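Local coordinates for flavodoxin (Lactobacillus reuteri, PDB 5VEG), which binds flavin mononucleotide and probably serves as a low-potential electron donor to redox enzymes, in association with a bacterial microcompartment for 1,2-propanediol utilization, at residues Thr41-Glu46 and Ala117-Lys122; Asp79-Cys84 and Thr110-Gly115. All coordinates share one frame; numbering follows the deposited sequence.

Contact 1. Residues Thr41-Glu46 and Ala117-Lys122. With FMN (flavin mononucleotide), chain D.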
ATOM      1  N   THR A  41      -2.586   4.401 -15.200  1.00 31.59           N
ATOM      2  CA  THR A  41      -3.064   3.468 -16.209  1.00 37.03           C
ATOM      3  C   THR A  41      -3.682   2.221 -15.591  1.00 41.57           C
ATOM      4  O   THR A  41      -3.904   1.228 -16.297  1.00 38.81           O
ATOM      5  CB  THR A  41      -1.930   3.105 -17.176  1.00 45.13           C
ATOM      6  OG1 THR A  41      -0.696   2.956 -16.462  1.00 34.35           O
ATOM      7  CG2 THR A  41      -1.755   4.210 -18.216  1.00 44.51           C
ATOM      8  N   GLY A  42      -3.973   2.254 -14.285  1.00 38.90           N
ATOM      9  CA  GLY A  42      -4.790   1.250 -13.646  1.00 31.75           C
ATOM     10  C   GLY A  42      -4.051   0.104 -12.992  1.00 29.86           C
ATOM     11  O   GLY A  42      -4.686  -0.680 -12.280  1.00 31.15           O
ATOM     12  N   ASN A  43      -2.739  -0.041 -13.223  1.00 33.45           N
ATOM     13  CA  ASN A  43      -2.034  -1.203 -12.693  1.00 29.82           C
ATOM     14  C   ASN A  43      -2.054  -1.220 -11.165  1.00 24.47           C
ATOM     15  O   ASN A  43      -2.278  -2.267 -10.557  1.00 27.41           O
ATOM     16  CB  ASN A  43      -0.588  -1.236 -13.210  1.00 24.94           C
ATOM     17  CG  ASN A  43      -0.504  -1.643 -14.683  1.00 32.39           C
ATOM     18  OD1 ASN A  43      -1.430  -2.248 -15.222  1.00 29.42           O
ATOM     19  ND2 ASN A  43       0.604  -1.290 -15.339  1.00 28.66           N
ATOM     20  N   ASN A  44      -1.806  -0.075 -10.534  1.00 26.29           N
ATOM     21  CA  ASN A  44      -1.775  -0.025  -9.077  1.00 26.43           C
ATOM     22  C   ASN A  44      -3.156  -0.051  -8.462  1.00 28.46           C
ATOM     23  O   ASN A  44      -3.292  -0.451  -7.299  1.00 30.86           O
ATOM     24  CB  ASN A  44      -1.019   1.210  -8.621  1.00 20.71           C
ATOM     25  CG  ASN A  44       0.467   1.011  -8.704  1.00 26.96           C
ATOM     26  OD1 ASN A  44       1.074   0.500  -7.768  1.00 26.10           O
ATOM     27  ND2 ASN A  44       1.065   1.388  -9.836  1.00 27.68           N
ATOM     28  N   GLU A  45      -4.183   0.363  -9.210  1.00 30.10           N
ATOM     29  CA  GLU A  45      -5.548   0.126  -8.759  1.00 31.70           C
ATOM     30  C   GLU A  45      -5.887  -1.354  -8.844  1.00 30.27           C
ATOM     31  O   GLU A  45      -6.567  -1.897  -7.964  1.00 29.67           O
ATOM     32  CB  GLU A  45      -6.531   0.956  -9.585  1.00 31.93           C
ATOM     33  CG  GLU A  45      -7.967   0.642  -9.263  1.00 33.96           C
ATOM     34  CD  GLU A  45      -8.953   1.518 -10.007  1.00 41.30           C
ATOM     35  OE1 GLU A  45      -8.524   2.482 -10.687  1.00 38.34           O
ATOM     36  OE2 GLU A  45     -10.169   1.239  -9.882  1.00 44.27           O
ATOM     37  N   GLU A  46      -5.408  -2.023  -9.897  1.00 31.29           N
ATOM     38  CA  GLU A  46      -5.512  -3.478  -9.963  1.00 31.54           C
ATOM     39  C   GLU A  46      -4.843  -4.132  -8.758  1.00 31.36           C
ATOM     40  O   GLU A  46      -5.417  -5.036  -8.136  1.00 32.00           O
ATOM     41  CB  GLU A  46      -4.889  -3.979 -11.275  1.00 29.77           C
ATOM     42  CG  GLU A  46      -5.227  -5.397 -11.654  1.00 42.34           C
ATOM     43  CD  GLU A  46      -4.734  -5.747 -13.066  1.00 56.42           C
ATOM     44  OE1 GLU A  46      -4.332  -4.824 -13.816  1.00 50.82           O
ATOM     45  OE2 GLU A  46      -4.756  -6.942 -13.430  1.00 53.28           O
ATOM     46  N   ALA A 117       2.703  -1.840  -1.338  1.00 24.74           N
ATOM     47  CA  ALA A 117       2.875  -2.602  -2.564  1.00 25.93           C
ATOM     48  C   ALA A 117       2.877  -1.632  -3.737  1.00 23.57           C
ATOM     49  O   ALA A 117       2.435  -0.487  -3.617  1.00 25.76           O
ATOM     50  CB  ALA A 117       1.775  -3.676  -2.709  1.00 21.48           C
ATOM     51  N   GLY A 118       3.392  -2.081  -4.879  1.00 24.73           N
ATOM     52  CA  GLY A 118       3.420  -1.211  -6.033  1.00 22.96           C
ATOM     53  C   GLY A 118       3.651  -1.976  -7.315  1.00 26.51           C
ATOM     54  O   GLY A 118       4.303  -3.024  -7.325  1.00 22.20           O
ATOM     55  N   SER A 119       3.085  -1.455  -8.391  1.00 26.08           N
ATOM     56  CA  SER A 119       3.436  -1.897  -9.733  1.00 24.52           C
ATOM     57  C   SER A 119       4.329  -0.829 -10.349  1.00 25.71           C
ATOM     58  O   SER A 119       4.021   0.366 -10.271  1.00 23.75           O
ATOM     59  CB  SER A 119       2.190  -2.116 -10.598  1.00 28.09           C
ATOM     60  OG  SER A 119       2.530  -2.082 -11.980  1.00 28.89           O
ATOM     61  N   GLY A 120       5.452  -1.258 -10.911  1.00 25.16           N
ATOM     62  CA  GLY A 120       6.360  -0.351 -11.559  1.00 22.62           C
ATOM     63  C   GLY A 120       6.980  -1.081 -12.737  1.00 22.90           C
ATOM     64  O   GLY A 120       6.418  -2.054 -13.245  1.00 28.42           O
ATOM     65  N   ASP A 121       8.159  -0.658 -13.144  1.00 22.82           N
ATOM     66  CA  ASP A 121       8.793  -1.188 -14.349  1.00 23.11           C
ATOM     67  C   ASP A 121      10.248  -1.482 -14.036  1.00 25.30           C
ATOM     68  O   ASP A 121      11.022  -0.555 -13.777  1.00 27.34           O
ATOM     69  CB  ASP A 121       8.660  -0.186 -15.503  1.00 30.35           C
ATOM     70  CG  ASP A 121       9.101  -0.764 -16.847  1.00 33.37           C
ATOM     71  OD1 ASP A 121       9.979  -1.649 -16.836  1.00 30.57           O
ATOM     72  OD2 ASP A 121       8.573  -0.318 -17.901  1.00 32.16           O
ATOM     73  N   LYS A 122      10.622  -2.770 -14.080  1.00 26.40           N
ATOM     74  CA  LYS A 122      11.999  -3.164 -13.779  1.00 28.75           C
ATOM     75  C   LYS A 122      13.024  -2.536 -14.719  1.00 28.37           C
ATOM     76  O   LYS A 122      14.200  -2.454 -14.354  1.00 22.81           O
ATOM     77  CB  LYS A 122      12.133  -4.691 -13.812  1.00 30.53           C
ATOM     78  CG  LYS A 122      11.398  -5.345 -12.644  1.00 36.46           C
ATOM     79  CD  LYS A 122      11.619  -6.854 -12.522  1.00 35.41           C
ATOM     80  CE  LYS A 122      10.806  -7.406 -11.340  1.00 31.99           C
ATOM     81  NZ  LYS A 122      10.939  -8.887 -11.176  1.00 37.29           N
TER
HETATM   82  N1  FMN D 201       8.449   2.555 -12.810  1.00 28.61           N
HETATM   83  C2  FMN D 201       9.380   2.398 -11.803  1.00 26.68           C
HETATM   84  O2  FMN D 201       9.336   1.400 -11.090  1.00 26.30           O
HETATM   85  N3  FMN D 201      10.363   3.345 -11.606  1.00 26.36           N
HETATM   86  C4  FMN D 201      10.428   4.461 -12.414  1.00 26.62           C
HETATM   87  O4  FMN D 201      11.309   5.289 -12.211  1.00 30.30           O
HETATM   88  C4A FMN D 201       9.497   4.632 -13.440  1.00 26.60           C
HETATM   89  N5  FMN D 201       9.539   5.743 -14.265  1.00 29.94           N
HETATM   90  C5A FMN D 201       8.588   5.873 -15.269  1.00 32.47           C
HETATM   91  C6  FMN D 201       8.604   6.981 -16.124  1.00 41.91           C
HETATM   92  C7  FMN D 201       7.645   7.107 -17.136  1.00 36.20           C
HETATM   93  C7M FMN D 201       7.657   8.294 -18.060  1.00 34.70           C
HETATM   94  C8  FMN D 201       6.677   6.124 -17.305  1.00 36.61           C
HETATM   95  C8M FMN D 201       5.652   6.260 -18.397  1.00 35.59           C
HETATM   96  C9  FMN D 201       6.657   5.015 -16.464  1.00 28.54           C
HETATM   97  C9A FMN D 201       7.603   4.904 -15.446  1.00 31.14           C
HETATM   98  N10 FMN D 201       7.560   3.807 -14.615  1.00 27.14           N
HETATM   99  C10 FMN D 201       8.509   3.665 -13.628  1.00 28.83           C
HETATM  100  C1' FMN D 201       6.534   2.740 -14.859  1.00 26.14           C
HETATM  101  C2' FMN D 201       5.222   2.814 -14.089  1.00 29.21           C
HETATM  102  O2' FMN D 201       5.511   2.856 -12.715  1.00 29.62           O
HETATM  103  C3' FMN D 201       4.529   1.500 -14.402  1.00 31.24           C
HETATM  104  O3' FMN D 201       4.115   1.445 -15.755  1.00 31.22           O
HETATM  105  C4' FMN D 201       3.328   1.246 -13.514  1.00 28.19           C
HETATM  106  O4' FMN D 201       2.825  -0.031 -13.815  1.00 25.70           O
HETATM  107  C5' FMN D 201       2.231   2.259 -13.793  1.00 29.45           C
HETATM  108  O5' FMN D 201       1.246   2.064 -12.801  1.00 30.96           O
HETATM  109  P   FMN D 201      -0.247   2.638 -12.999  1.00 29.93           P
HETATM  110  O1P FMN D 201      -0.873   1.913 -14.170  1.00 32.54           O
HETATM  111  O2P FMN D 201      -1.007   2.311 -11.725  1.00 30.55           O
HETATM  112  O3P FMN D 201      -0.207   4.105 -13.301  1.00 29.91           O
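The carboxamide of Asn44 lies against the backbone of Gly118 and Ser119. OD1 of Asn44 receives the backbone N of Ser119 at 2.9 Å, the donor standing above the carbonyl plane rather than in it, while ND2 of Asn44 reaches O of Ser119 at 3.2 Å, nearly in its own amide plane. An asparagine suits the place because one short amide can answer the N-H and C=O of a single strand residue. The same ND2 also donates to phosphate O2P of FMN (3.0 Å), so the strand bonds hold the amide turned toward the cofactor. Thr39 to Gly42 lie in the flavodoxin phosphate-binding loop, which runs into the N-terminus of helix 43-56, whose dipole would favour the anion. Gly42, at the N-cap, has a positive phi (95°) that calls for glycine. Backbone N of Asn43 and of Asn44 grip O1P and O2P respectively, and OG1 of Thr41 adds a bond to O1P. Further along the ribityl chain, ND2 of Asn43 donates to O4' of FMN almost straight (3.0 Å, 173°). That hydroxyl in turn donates to OG of Ser119 (2.8 Å), which is placed anti to its backbone N (chi1 160°) and also bonded to Leu155 O.

Contact 2. Residues Asp79-Cys84 and Thr110-Gly115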
ATOM      1  N   ASP A  79      -7.595  -0.686  11.225  1.00 30.42           N
ATOM      2  CA  ASP A  79      -6.552  -1.428  11.926  1.00 27.03           C
ATOM      3  C   ASP A  79      -5.368  -1.745  11.010  1.00 32.38           C
ATOM      4  O   ASP A  79      -4.231  -1.803  11.481  1.00 30.37           O
ATOM      5  CB  ASP A  79      -7.092  -2.743  12.480  1.00 29.92           C
ATOM      6  CG  ASP A  79      -8.365  -2.569  13.296  1.00 38.18           C
ATOM      7  OD1 ASP A  79      -8.371  -1.742  14.227  1.00 34.70           O
ATOM      8  OD2 ASP A  79      -9.357  -3.265  12.985  1.00 37.95           O
ATOM      9  N   ILE A  80      -5.627  -1.974   9.722  1.00 31.57           N
ATOM     10  CA  ILE A  80      -4.616  -2.350   8.732  1.00 28.26           C
ATOM     11  C   ILE A  80      -4.579  -1.259   7.670  1.00 23.03           C
ATOM     12  O   ILE A  80      -5.628  -0.874   7.141  1.00 30.36           O
ATOM     13  CB  ILE A  80      -4.928  -3.723   8.106  1.00 29.35           C
ATOM     14  CG1 ILE A  80      -4.824  -4.828   9.165  1.00 27.33           C
ATOM     15  CG2 ILE A  80      -3.999  -4.024   6.886  1.00 25.36           C
ATOM     16  CD1 ILE A  80      -5.351  -6.201   8.702  1.00 22.76           C
ATOM     17  N   LEU A  81      -3.381  -0.742   7.380  1.00 24.45           N
ATOM     18  CA  LEU A  81      -3.195   0.361   6.439  1.00 27.29           C
ATOM     19  C   LEU A  81      -2.304  -0.079   5.278  1.00 26.40           C
ATOM     20  O   LEU A  81      -1.216  -0.609   5.502  1.00 27.07           O
ATOM     21  CB  LEU A  81      -2.572   1.567   7.140  1.00 24.41           C
ATOM     22  CG  LEU A  81      -3.236   1.891   8.478  1.00 27.30           C
ATOM     23  CD1 LEU A  81      -2.399   2.881   9.259  1.00 26.15           C
ATOM     24  CD2 LEU A  81      -4.637   2.412   8.220  1.00 28.88           C
ATOM     25  N   VAL A  82      -2.758   0.163   4.049  1.00 28.38           N
ATOM     26  CA  VAL A  82      -2.075  -0.283   2.837  1.00 26.59           C
ATOM     27  C   VAL A  82      -2.028   0.873   1.850  1.00 26.81           C
ATOM     28  O   VAL A  82      -3.051   1.521   1.606  1.00 26.47           O
ATOM     29  CB  VAL A  82      -2.763  -1.508   2.196  1.00 28.93           C
ATOM     30  CG1 VAL A  82      -2.061  -1.905   0.869  1.00 23.60           C
ATOM     31  CG2 VAL A  82      -2.770  -2.677   3.165  1.00 25.15           C
ATOM     32  N   VAL A  83      -0.842   1.119   1.273  1.00 26.60           N
ATOM     33  CA  VAL A  83      -0.674   2.027   0.136  1.00 26.28           C
ATOM     34  C   VAL A  83      -0.162   1.236  -1.068  1.00 29.14           C
ATOM     35  O   VAL A  83       0.833   0.504  -0.969  1.00 22.35           O
ATOM     36  CB  VAL A  83       0.287   3.186   0.462  1.00 26.12           C
ATOM     37  CG1 VAL A  83       0.460   4.088  -0.745  1.00 27.24           C
ATOM     38  CG2 VAL A  83      -0.225   4.014   1.675  1.00 23.35           C
ATOM     39  N   CYS A  84      -0.833   1.395  -2.204  1.00 27.84           N
ATOM     40  CA  CYS A  84      -0.409   0.807  -3.468  1.00 28.97           C
ATOM     41  C   CYS A  84      -0.201   1.952  -4.450  1.00 33.72           C
ATOM     42  O   CYS A  84      -1.169   2.587  -4.865  1.00 29.90           O
ATOM     43  CB  CYS A  84      -1.444  -0.189  -3.999  1.00 21.73           C
ATOM     44  SG  CYS A  84      -1.855  -1.576  -2.888  1.00 30.43           S
ATOM     45  N   THR A 110       1.202   4.350  15.955  1.00 37.96           N
ATOM     46  CA  THR A 110       1.484   3.256  16.881  1.00 35.27           C
ATOM     47  C   THR A 110       0.263   2.346  17.015  1.00 35.12           C
ATOM     48  O   THR A 110      -0.868   2.822  17.146  1.00 37.67           O
ATOM     49  CB  THR A 110       1.875   3.832  18.242  1.00 40.21           C
ATOM     50  OG1 THR A 110       3.011   4.689  18.080  1.00 40.44           O
ATOM     51  CG2 THR A 110       2.193   2.726  19.243  1.00 31.32           C
ATOM     52  N   GLY A 111       0.492   1.034  16.959  1.00 33.45           N
ATOM     53  CA  GLY A 111      -0.585   0.068  16.993  1.00 35.99           C
ATOM     54  C   GLY A 111      -1.217  -0.242  15.649  1.00 35.24           C
ATOM     55  O   GLY A 111      -2.037  -1.165  15.564  1.00 35.24           O
ATOM     56  N   LYS A 112      -0.886   0.501  14.598  1.00 30.94           N
ATOM     57  CA  LYS A 112      -1.421   0.198  13.277  1.00 31.28           C
ATOM     58  C   LYS A 112      -0.489  -0.775  12.560  1.00 30.31           C
ATOM     59  O   LYS A 112       0.726  -0.721  12.736  1.00 29.06           O
ATOM     60  CB  LYS A 112      -1.603   1.473  12.452  1.00 27.29           C
ATOM     61  CG  LYS A 112      -2.457   2.552  13.153  1.00 30.68           C
ATOM     62  CD  LYS A 112      -3.864   2.039  13.477  1.00 33.45           C
ATOM     63  CE  LYS A 112      -4.714   3.127  14.147  1.00 36.54           C
ATOM     64  NZ  LYS A 112      -6.174   2.947  13.917  1.00 30.78           N
ATOM     65  N   VAL A 113      -1.082  -1.676  11.771  1.00 28.52           N
ATOM     66  CA  VAL A 113      -0.362  -2.647  10.957  1.00 27.84           C
ATOM     67  C   VAL A 113      -0.396  -2.168   9.510  1.00 28.73           C
ATOM     68  O   VAL A 113      -1.447  -1.754   9.012  1.00 30.94           O
ATOM     69  CB  VAL A 113      -0.989  -4.044  11.094  1.00 29.47           C
ATOM     70  CG1 VAL A 113      -0.432  -5.028  10.024  1.00 28.01           C
ATOM     71  CG2 VAL A 113      -0.786  -4.574  12.510  1.00 30.58           C
ATOM     72  N   TYR A 114       0.749  -2.185   8.839  1.00 26.74           N
ATOM     73  CA  TYR A 114       0.809  -1.596   7.514  1.00 23.04           C
ATOM     74  C   TYR A 114       1.498  -2.528   6.536  1.00 22.63           C
ATOM     75  O   TYR A 114       2.224  -3.452   6.913  1.00 24.25           O
ATOM     76  CB  TYR A 114       1.520  -0.225   7.511  1.00 22.12           C
ATOM     77  CG  TYR A 114       3.025  -0.317   7.534  1.00 29.31           C
ATOM     78  CD1 TYR A 114       3.760  -0.405   6.347  1.00 26.02           C
ATOM     79  CD2 TYR A 114       3.720  -0.321   8.740  1.00 25.60           C
ATOM     80  CE1 TYR A 114       5.124  -0.496   6.368  1.00 25.45           C
ATOM     81  CE2 TYR A 114       5.099  -0.402   8.765  1.00 25.76           C
ATOM     82  CZ  TYR A 114       5.790  -0.499   7.570  1.00 35.04           C
ATOM     83  OH  TYR A 114       7.164  -0.590   7.572  1.00 35.44           O
ATOM     84  N   GLY A 115       1.240  -2.267   5.263  1.00 22.87           N
ATOM     85  CA  GLY A 115       1.946  -2.942   4.184  1.00 22.86           C
ATOM     86  C   GLY A 115       1.954  -2.019   2.991  1.00 23.63           C
ATOM     87  O   GLY A 115       1.056  -1.190   2.825  1.00 24.84           O
TER
HETATM   88  O   HOH W   1      -3.805  -2.633  14.168  1.00 34.78           O
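Leu81 N donates to Val113 O at 2.7 Å, the shortest of the backbone bonds that zip strand 80-84 to strand 113-115. Val113 N turns back to Asp79 O (3.2 Å, nearly straight at 174°), and Gly115 N reaches Leu81 O at 3.0 Å; a long, weak bond from Val83 N to Gly115 O follows. Asp79 O takes a second donor, a water that also donates to Gly111 O and so bridges the segments where the strands begin. Close CA-H...O approaches accompany the ladder, such as Tyr114 CA to Leu81 O at 3.0 Å.

Outward from the backbone, CD1 of Leu81 rests on CB of Lys112 at 3.6 Å, the two side chains crossing at a slant. Lys112 suits the strand's start by being two-natured: its methylenes cover the leucine, while a bend at chi2 (-59°) accompanies an ammonium bonded to Met76 O and Ala78 O. The beta-branched Ile80, Val82 and Val113 favour extended backbone and share one face, where helix 159-176 packs on them. Leu81 and Tyr114 point to the other, toward helix 130-141; there the ring of Tyr114 stacks with Phe139 and its OH bonds to Asp136. The strands run parallel, 18° apart, as neighbours in a beta-alpha-beta unit connected through helix 98-105, with strand 80-85 in the middle of the five-stranded 2-1-3-4-5 sheet typical of the flavodoxin fold.

In the fold
Strand 113-120 runs through both contacts: its start is paired in contact 2, and its C-terminal end meets the phosphate-binding loop in contact 1, with centres about 19 Å apart and the chain's centre lying between them. The ladder continues between them, since Ala117 N lies 3.0 Å from Val83 O, a probable hydrogen bond. Cys84 adds packing, its CB 3.8 Å from Asn44 O, beneath the first turn of helix 43-56. Both segments of contact 2 fall in the sequence between those of contact 1. FMN belongs to contact 1, at the carboxyl ends of the strands, whereas the side chain of Val83 in contact 2 remains about 11 Å from it.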